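Local coordinates for general odorant-binding protein 28a (Drosophila melanogaster, PDB 6QQ4) that probably binds and carries odorants, and is involved in detecting the floral odour β-ionone in the fly's sense of smell, at residues D24-E29 / T38-C43. Residues are numbered along the deposited sequence; the frame is centred on the assembly and turned at random.
Sequences DADLQE and TYAGKC
The Asp26 carboxylate presents one face to the Gly41 backbone: Gly41 CA sits almost straight above Asp26 CG at 4.0 Å. Thr38 OG1 comes in over the same face, whereas its methyl lies near the carboxylate plane at the OD1 edge, Thr38 CG2 being 3.7 Å from Asp26 OD1. Over the same face, toward the other oxygen, Ala40 CB stands 4.2 Å from Asp26 OD2. Because Gly41 carries no side chain, the helices draw close here, with 5.1 Å between Asp26 CA and Gly41 CA.

One hydrogen bond crosses the contact. Thr38 OG1 donates to Asp26 OD1 over 2.8 Å, approaching from above the carboxylate, 39° out of its plane. The same hydroxyl caps helix 39-52: as N-cap, Thr38 OG1 accepts from Gly41 N at 3.1 Å, with an N-H...O angle of 151°. A chi1 of 71° places OG1 between the backbone N and the carbonyl carbon, where it can turn back to Gly41 N while its proton reaches Asp26.

Asp26 OD2 accepts from Thr23 N, just before helix 24-31, so the two carboxylate oxygens serve different helix starts. Alongside, Glu29 covers a little more of 38-43 and hydrogen-bonds through OE2 to Ser37 OG. Thr38 N is buried by the contact without a partner in the model. Further along helix 39-52, Cys43 forms a disulfide with Cys101, tying this corner of the all-helical PBP/GOBP fold to helix 100-117.

The chemistry is a relay, Gly41 N-H to Thr38 hydroxyl to Asp26 carboxylate, that fixes the hydroxyl's rotation and ties one helix to the cap of the next. Two donors and two nearby helix N-termini would probably favour the charged form of Asp26.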
loop_
_atom_site.group_PDB
_atom_site.type_symbol
_atom_site.label_atom_id
_atom_site.label_comp_id
_atom_site.label_asym_id
_atom_site.label_seq_id
_atom_site.Cartn_x
_atom_site.Cartn_y
_atom_site.Cartn_z
ATOM N N ASP A 24 0.967 16.055 7.649
ATOM C CA ASP A 24 1.584 16.216 6.345
ATOM C C ASP A 24 2.896 15.440 6.244
ATOM O O ASP A 24 3.242 14.972 5.169
ATOM C CB ASP A 24 1.841 17.688 6.031
ATOM C CG ASP A 24 0.633 18.378 5.416
ATOM O OD1 ASP A 24 -0.511 18.112 5.844
ATOM O OD2 ASP A 24 0.830 19.175 4.477
ATOM N N ALA A 25 3.625 15.309 7.350
ATOM C CA ALA A 25 4.877 14.554 7.317
ATOM C C ALA A 25 4.580 13.091 6.989
ATOM O O ALA A 25 5.329 12.446 6.247
ATOM C CB ALA A 25 5.617 14.666 8.641
ATOM N N ASP A 26 3.474 12.589 7.543
ATOM C CA ASP A 26 3.047 11.216 7.301
ATOM C C ASP A 26 2.682 10.993 5.845
ATOM O O ASP A 26 2.984 9.945 5.267
ATOM C CB ASP A 26 1.856 10.859 8.177
ATOM C CG ASP A 26 2.203 10.813 9.631
ATOM O OD1 ASP A 26 3.328 10.383 9.968
ATOM O OD2 ASP A 26 1.338 11.195 10.444
ATOM N N LEU A 27 1.987 11.966 5.273
ATOM C CA LEU A 27 1.639 11.942 3.860
ATOM C C LEU A 27 2.895 11.935 2.976
ATOM O O LEU A 27 2.953 11.226 1.976
ATOM C CB LEU A 27 0.764 13.146 3.519
ATOM C CG LEU A 27 -0.198 12.999 2.352
ATOM C CD1 LEU A 27 -1.217 11.940 2.697
ATOM C CD2 LEU A 27 -0.878 14.330 2.055
ATOM N N GLN A 28 3.899 12.722 3.350
ATOM C CA GLN A 28 5.123 12.809 2.545
ATOM C C GLN A 28 5.894 11.489 2.550
ATOM O O GLN A 28 6.378 11.041 1.506
ATOM C CB GLN A 28 6.017 13.955 3.035
ATOM C CG GLN A 28 6.433 14.921 1.919
ATOM C CD GLN A 28 6.991 16.234 2.448
ATOM O OE1 GLN A 28 6.536 16.751 3.471
ATOM N NE2 GLN A 28 7.982 16.781 1.750
ATOM N N GLU A 29 5.984 10.848 3.711
ATOM C CA GLU A 29 6.598 9.523 3.770
ATOM C C GLU A 29 5.932 8.544 2.807
ATOM O O GLU A 29 6.607 7.720 2.189
ATOM C CB GLU A 29 6.555 8.966 5.195
ATOM C CG GLU A 29 7.359 9.783 6.157
ATOM C CD GLU A 29 7.508 9.132 7.520
ATOM O OE1 GLU A 29 6.655 8.305 7.908
ATOM O OE2 GLU A 29 8.502 9.447 8.195
ATOM N N THR A 38 5.774 6.920 12.092
ATOM C CA THR A 38 4.815 7.086 13.190
ATOM C C THR A 38 3.698 6.056 13.090
ATOM O O THR A 38 3.443 5.524 12.014
ATOM C CB THR A 38 4.175 8.506 13.204
ATOM O OG1 THR A 38 3.274 8.640 12.109
ATOM C CG2 THR A 38 5.245 9.610 13.094
ATOM N N TYR A 39 3.031 5.781 14.212
ATOM C CA TYR A 39 1.916 4.826 14.256
ATOM C C TYR A 39 0.729 5.319 13.436
ATOM O O TYR A 39 0.068 4.542 12.745
ATOM C CB TYR A 39 1.496 4.580 15.706
ATOM C CG TYR A 39 0.423 3.541 15.887
ATOM C CD1 TYR A 39 0.705 2.186 15.741
ATOM C CD2 TYR A 39 -0.869 3.912 16.203
ATOM C CE1 TYR A 39 -0.275 1.239 15.894
ATOM C CE2 TYR A 39 -1.853 2.981 16.373
ATOM C CZ TYR A 39 -1.564 1.652 16.209
ATOM O OH TYR A 39 -2.586 0.749 16.380
ATOM N N ALA A 40 0.454 6.617 13.537
ATOM C CA ALA A 40 -0.611 7.239 12.760
ATOM C C ALA A 40 -0.377 7.051 11.261
ATOM O O ALA A 40 -1.315 6.833 10.501
ATOM C CB ALA A 40 -0.711 8.722 13.101
ATOM N N GLY A 41 0.882 7.154 10.839
ATOM C CA GLY A 41 1.241 6.917 9.455
ATOM C C GLY A 41 0.998 5.468 9.057
ATOM O O GLY A 41 0.603 5.183 7.933
ATOM N N LYS A 42 1.248 4.540 9.974
ATOM C CA LYS A 42 0.875 3.139 9.739
ATOM C C LYS A 42 -0.643 2.994 9.614
ATOM O O LYS A 42 -1.159 2.221 8.778
ATOM C CB LYS A 42 1.365 2.244 10.871
ATOM C CG LYS A 42 2.880 2.188 11.035
ATOM C CD LYS A 42 3.242 1.228 12.165
ATOM C CE LYS A 42 4.732 1.211 12.396
ATOM N NZ LYS A 42 5.060 0.331 13.569
ATOM N N CYS A 43 -1.368 3.719 10.462
ATOM C CA CYS A 43 -2.819 3.652 10.397
ATOM C C CYS A 43 -3.305 4.387 9.131
ATOM O O CYS A 43 -4.308 4.008 8.542
ATOM C CB CYS A 43 -3.460 4.239 11.658
ATOM S SG CYS A 43 -3.283 3.222 13.148
#